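Local coordinates for TT1561 protein (Thermus thermophilus, PDB 1UF3), which is of unknown function but binds calcium and is probably a phosphoesterase of the calcineurin-like metallophosphoesterase superfamily, at residues V5-A10 against G32-A37; P181-V186 against S213-R218. All coordinates share one frame; numbering follows the deposited sequence.

Contact 1 (V5-A10 against G32-A37); sequences VRYILA and GADAIA. With CA (calcium ion), chain S.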
loop_
_atom_site.group_PDB
_atom_site.type_symbol
_atom_site.label_atom_id
_atom_site.label_comp_id
_atom_site.label_asym_id
_atom_site.label_seq_id
_atom_site.Cartn_x
_atom_site.Cartn_y
_atom_site.Cartn_z
ATOM N N VAL A 5 12.080 -8.139 -6.265
ATOM C CA VAL A 5 13.303 -7.467 -5.866
ATOM C C VAL A 5 13.951 -6.756 -7.059
ATOM O O VAL A 5 14.267 -7.402 -8.050
ATOM C CB VAL A 5 14.318 -8.467 -5.339
ATOM C CG1 VAL A 5 15.669 -7.748 -5.102
ATOM C CG2 VAL A 5 13.790 -9.116 -4.068
ATOM N N ARG A 6 14.134 -5.443 -6.956
ATOM C CA ARG A 6 14.795 -4.678 -8.004
ATOM C C ARG A 6 16.047 -4.000 -7.441
ATOM O O ARG A 6 17.086 -3.972 -8.102
ATOM C CB ARG A 6 13.879 -3.594 -8.602
ATOM C CG ARG A 6 14.618 -2.752 -9.672
ATOM C CD ARG A 6 13.707 -1.861 -10.552
ATOM N NE ARG A 6 14.524 -0.958 -11.363
ATOM C CZ ARG A 6 14.092 0.155 -11.957
ATOM N NH1 ARG A 6 12.821 0.527 -11.859
ATOM N NH2 ARG A 6 14.958 0.936 -12.609
ATOM N N TYR A 7 15.936 -3.457 -6.224
ATOM C CA TYR A 7 17.042 -2.776 -5.571
ATOM C C TYR A 7 17.555 -3.550 -4.378
ATOM O O TYR A 7 16.778 -4.006 -3.536
ATOM C CB TYR A 7 16.614 -1.378 -5.131
ATOM C CG TYR A 7 16.192 -0.535 -6.293
ATOM C CD1 TYR A 7 14.858 -0.516 -6.723
ATOM C CD2 TYR A 7 17.146 0.170 -7.036
ATOM C CE1 TYR A 7 14.488 0.181 -7.866
ATOM C CE2 TYR A 7 16.789 0.859 -8.187
ATOM C CZ TYR A 7 15.455 0.858 -8.600
ATOM O OH TYR A 7 15.117 1.503 -9.762
ATOM N N ILE A 8 18.870 -3.704 -4.314
ATOM C CA ILE A 8 19.496 -4.430 -3.227
ATOM C C ILE A 8 20.500 -3.558 -2.495
ATOM O O ILE A 8 21.413 -2.986 -3.123
ATOM C CB ILE A 8 20.224 -5.647 -3.746
ATOM C CG1 ILE A 8 19.254 -6.600 -4.451
ATOM C CG2 ILE A 8 20.930 -6.348 -2.630
ATOM C CD1 ILE A 8 20.012 -7.628 -5.255
ATOM N N LEU A 9 20.320 -3.442 -1.176
ATOM C CA LEU A 9 21.240 -2.689 -0.318
ATOM C C LEU A 9 22.336 -3.709 0.032
ATOM O O LEU A 9 22.053 -4.805 0.553
ATOM C CB LEU A 9 20.504 -2.209 0.939
ATOM C CG LEU A 9 21.270 -1.335 1.928
ATOM C CD1 LEU A 9 21.764 -0.086 1.223
ATOM C CD2 LEU A 9 20.340 -0.970 3.103
ATOM N N ALA A 10 23.581 -3.369 -0.282
ATOM C CA ALA A 10 24.695 -4.288 -0.067
ATOM C C ALA A 10 25.962 -3.684 0.556
ATOM O O ALA A 10 26.212 -2.493 0.448
ATOM C CB ALA A 10 25.050 -4.947 -1.392
ATOM N N GLY A 32 14.372 2.570 -0.150
ATOM C CA GLY A 32 13.352 1.794 -0.831
ATOM C C GLY A 32 13.872 0.425 -1.194
ATOM O O GLY A 32 13.210 -0.319 -1.911
ATOM N N ALA A 33 15.060 0.080 -0.697
ATOM C CA ALA A 33 15.647 -1.236 -0.978
ATOM C C ALA A 33 14.619 -2.346 -0.819
ATOM O O ALA A 33 13.764 -2.282 0.081
ATOM C CB ALA A 33 16.795 -1.491 -0.039
ATOM N N ASP A 34 14.729 -3.375 -1.661
ATOM C CA ASP A 34 13.816 -4.518 -1.626
ATOM C C ASP A 34 14.431 -5.690 -0.919
ATOM O O ASP A 34 13.725 -6.596 -0.452
ATOM C CB ASP A 34 13.425 -4.929 -3.035
ATOM C CG ASP A 34 12.912 -3.769 -3.824
ATOM O OD1 ASP A 34 11.998 -3.077 -3.311
ATOM O OD2 ASP A 34 13.445 -3.530 -4.931
ATOM N N ALA A 35 15.759 -5.673 -0.845
ATOM C CA ALA A 35 16.484 -6.722 -0.175
ATOM C C ALA A 35 17.846 -6.213 0.329
ATOM O O ALA A 35 18.260 -5.098 0.000
ATOM C CB ALA A 35 16.666 -7.869 -1.101
ATOM N N ILE A 36 18.516 -7.035 1.133
ATOM C CA ILE A 36 19.819 -6.697 1.673
ATOM C C ILE A 36 20.707 -7.906 1.451
ATOM O O ILE A 36 20.273 -9.052 1.627
ATOM C CB ILE A 36 19.766 -6.444 3.201
ATOM C CG1 ILE A 36 19.076 -5.118 3.502
ATOM C CG2 ILE A 36 21.166 -6.531 3.786
ATOM C CD1 ILE A 36 18.789 -4.859 4.988
ATOM N N ALA A 37 21.941 -7.662 1.028
ATOM C CA ALA A 37 22.893 -8.740 0.835
ATOM C C ALA A 37 24.127 -8.320 1.619
ATOM O O ALA A 37 24.615 -7.199 1.468
ATOM C CB ALA A 37 23.219 -8.920 -0.634
HETATM CA CA CA S . 11.131 -1.122 -2.906
HETATM O O HOH W 1 10.977 -1.977 -0.494
HETATM O O HOH W 2 8.905 -2.056 -3.471
HETATM O O HOH W 3 9.796 0.345 -1.599
#

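Contact 2 (P181-V186 against S213-R218); sequences PLLVLV and SLLDLR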
loop_
_atom_site.group_PDB
_atom_site.type_symbol
_atom_site.label_atom_id
_atom_site.label_comp_id
_atom_site.label_asym_id
_atom_site.label_seq_id
_atom_site.Cartn_x
_atom_site.Cartn_y
_atom_site.Cartn_z
ATOM N N PRO A 181 25.981 -16.540 -13.325
ATOM C CA PRO A 181 25.016 -15.826 -12.492
ATOM C C PRO A 181 24.784 -14.445 -13.020
ATOM O O PRO A 181 25.642 -13.869 -13.694
ATOM C CB PRO A 181 25.684 -15.789 -11.119
ATOM C CG PRO A 181 27.186 -15.834 -11.472
ATOM C CD PRO A 181 27.208 -16.874 -12.567
ATOM N N LEU A 182 23.619 -13.915 -12.692
ATOM C CA LEU A 182 23.227 -12.593 -13.073
ATOM C C LEU A 182 23.992 -11.544 -12.277
ATOM O O LEU A 182 24.415 -10.526 -12.827
ATOM C CB LEU A 182 21.746 -12.419 -12.818
ATOM C CG LEU A 182 21.233 -11.024 -13.099
ATOM C CD1 LEU A 182 21.216 -10.842 -14.600
ATOM C CD2 LEU A 182 19.815 -10.854 -12.525
ATOM N N LEU A 183 24.125 -11.774 -10.973
ATOM C CA LEU A 183 24.846 -10.860 -10.090
ATOM C C LEU A 183 25.752 -11.670 -9.175
ATOM O O LEU A 183 25.415 -12.781 -8.764
ATOM C CB LEU A 183 23.880 -10.012 -9.252
ATOM C CG LEU A 183 24.428 -9.386 -7.954
ATOM C CD1 LEU A 183 25.453 -8.267 -8.279
ATOM C CD2 LEU A 183 23.282 -8.833 -7.130
ATOM N N VAL A 184 26.931 -11.125 -8.903
ATOM C CA VAL A 184 27.895 -11.757 -8.015
ATOM C C VAL A 184 28.341 -10.636 -7.083
ATOM O O VAL A 184 28.808 -9.574 -7.539
ATOM C CB VAL A 184 29.140 -12.290 -8.778
ATOM C CG1 VAL A 184 30.135 -12.950 -7.784
ATOM C CG2 VAL A 184 28.721 -13.301 -9.821
ATOM N N LEU A 185 28.155 -10.835 -5.787
ATOM C CA LEU A 185 28.583 -9.835 -4.812
ATOM C C LEU A 185 29.830 -10.377 -4.090
ATOM O O LEU A 185 29.856 -11.541 -3.672
ATOM C CB LEU A 185 27.463 -9.563 -3.794
ATOM C CG LEU A 185 26.378 -8.556 -4.204
ATOM C CD1 LEU A 185 25.212 -8.605 -3.224
ATOM C CD2 LEU A 185 26.971 -7.149 -4.217
ATOM N N VAL A 186 30.869 -9.561 -3.956
ATOM C CA VAL A 186 32.077 -10.034 -3.256
ATOM C C VAL A 186 32.560 -9.002 -2.240
ATOM O O VAL A 186 32.222 -7.826 -2.309
ATOM C CB VAL A 186 33.251 -10.360 -4.253
ATOM C CG1 VAL A 186 32.872 -11.515 -5.165
ATOM C CG2 VAL A 186 33.615 -9.112 -5.067
ATOM N N SER A 213 26.556 0.127 -1.044
ATOM C CA SER A 213 25.993 0.403 -2.353
ATOM C C SER A 213 24.512 -0.026 -2.397
ATOM O O SER A 213 24.069 -0.904 -1.648
ATOM C CB SER A 213 26.744 -0.396 -3.433
ATOM O OG SER A 213 28.138 -0.093 -3.514
ATOM N N LEU A 214 23.756 0.614 -3.274
ATOM C CA LEU A 214 22.365 0.250 -3.514
ATOM C C LEU A 214 22.413 -0.150 -4.992
ATOM O O LEU A 214 22.608 0.710 -5.863
ATOM C CB LEU A 214 21.421 1.435 -3.325
ATOM C CG LEU A 214 19.947 1.063 -3.609
ATOM C CD1 LEU A 214 19.399 0.139 -2.488
ATOM C CD2 LEU A 214 19.110 2.324 -3.697
ATOM N N LEU A 215 22.308 -1.444 -5.267
ATOM C CA LEU A 215 22.346 -1.929 -6.634
ATOM C C LEU A 215 20.978 -1.898 -7.306
ATOM O O LEU A 215 19.957 -2.248 -6.693
ATOM C CB LEU A 215 22.851 -3.366 -6.716
ATOM C CG LEU A 215 23.726 -4.098 -5.704
ATOM C CD1 LEU A 215 24.473 -5.151 -6.471
ATOM C CD2 LEU A 215 24.663 -3.181 -4.943
ATOM N N ASP A 216 20.966 -1.479 -8.567
ATOM C CA ASP A 216 19.753 -1.458 -9.371
ATOM C C ASP A 216 19.927 -2.661 -10.297
ATOM O O ASP A 216 20.626 -2.578 -11.324
ATOM C CB ASP A 216 19.657 -0.161 -10.196
ATOM C CG ASP A 216 18.445 -0.152 -11.127
ATOM O OD1 ASP A 216 17.983 -1.241 -11.484
ATOM O OD2 ASP A 216 17.956 0.928 -11.492
ATOM N N LEU A 217 19.318 -3.784 -9.929
ATOM C CA LEU A 217 19.430 -5.016 -10.701
ATOM C C LEU A 217 19.105 -4.930 -12.171
ATOM O O LEU A 217 19.823 -5.483 -12.994
ATOM C CB LEU A 217 18.551 -6.113 -10.102
ATOM C CG LEU A 217 19.140 -6.992 -9.014
ATOM C CD1 LEU A 217 18.030 -7.838 -8.409
ATOM C CD2 LEU A 217 20.237 -7.877 -9.605
ATOM N N ARG A 218 18.011 -4.260 -12.502
ATOM C CA ARG A 218 17.608 -4.158 -13.892
ATOM C C ARG A 218 18.590 -3.347 -14.722
ATOM O O ARG A 218 18.824 -3.667 -15.877
ATOM C CB ARG A 218 16.206 -3.551 -13.990
ATOM C CG ARG A 218 15.150 -4.382 -13.272
ATOM C CD ARG A 218 13.747 -3.816 -13.501
ATOM N NE ARG A 218 13.227 -4.225 -14.792
ATOM C CZ ARG A 218 12.214 -3.640 -15.418
ATOM N NH1 ARG A 218 11.600 -2.604 -14.874
ATOM N NH2 ARG A 218 11.818 -4.103 -16.598
#

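Contact 1 (V5-A10 against G32-A37)
Leu9 sits between Ala35 and Ala37 in a parallel beta ladder, its N giving a hydrogen bond to Ala35 O (2.9 Å) and its O taking one from Ala37 N (2.9 Å). At the ladder's start Tyr7 O accepts from Asp34 N at 2.8 Å. The Asp34 carboxylate then divides its work. OD2 takes Arg6 N at 2.9 Å and Tyr7 N at 2.8 Å, the latter almost straight (176°), and the two donors come to it from opposite faces of the carboxylate plane, both on the anti side. With CG turned beside its own backbone N (chi1 -52°), OD1 reaches calcium at 2.2 Å. The Arg6 and Tyr7 amides should steady the aspartate and fix the rotation of its carboxylate. Gly32 adds its O to the metal at 2.4 Å; its positive phi would press a side chain against the preceding carbonyl, so glycine fits. Three waters and Met1 of the second subunit complete the site, which thus lies at a subunit junction. Small alanines suit bulky neighbours: Leu9 CB lies 3.9 Å from CB of loop residue Ala33, while Ile8 CG2 meets Ala37 CB on the opposite face. Strand 7-12 is flanked by 35-39 and, on its other edge, by antiparallel 211-216; Trp104 of strand 101-104 packs on Val5, Ile8 and Ala35, and strand 183-186 on Ile8, Ala10 and Ala37.

Contact 2 (P181-V186 against S213-R218)
Leu183 and Leu215 meet methyl to methyl across the space between two strands whose backbones share no hydrogen bond. Starting from Leu183 CB, which is directed at the facing segment, the first neighbour is Leu217 CD2, at 4.2 Å. CG stands anti to the backbone N (chi1 159°), carrying the branch forward until it lies 4.5 Å from Leu215 CD1. There the methyls part: CD1 presses on Leu215 CD1 at 3.7 Å, whereas CD2 touches that same methyl and also Leu217 CD2, 4.0 Å away. Leu183 crosses both partners at roughly a right angle; of its two methyls only CD2 meets both leucines. This is face-to-face packing of the two mixed sheets that form the beta sandwich of the calcineurin-like fold, strand 183-186 belonging to one and strand 211-216 to the other. Leucine suits such a seam because its forked end is long enough to bridge the sheets and wholly apolar. Leu185 CD2 approaches Leu215 CD1 from further along the strand, at 3.9 Å. Leu217, just past the end of its strand, extends the apolar layer to Leu182 CD2, while Val202 of strand 199-203 packs against Leu183 and Leu185.

From the N terminus, the chain first runs along strand 7-12, passes through helices 18-25 and 27-31, and comes back beside itself at contact 1, closing a short beta-alpha-beta crossover. It then lays down strands 66-69 and 94-96 of this sheet and four strands of the other before contact 2 opens. The segments of contact 2 enclose residues 187-212, which include the antiparallel strands 192-196 and 199-203. The two loops therefore follow in series, neither nested nor crossed. They join in space through strand 211-216, which pairs with strand 7-12; Ile8 O lies 2.8 Å from Leu215 N, a probable hydrogen bond. Contact 1 thus ties strands within one sheet, and contact 2 fastens that sheet to the other.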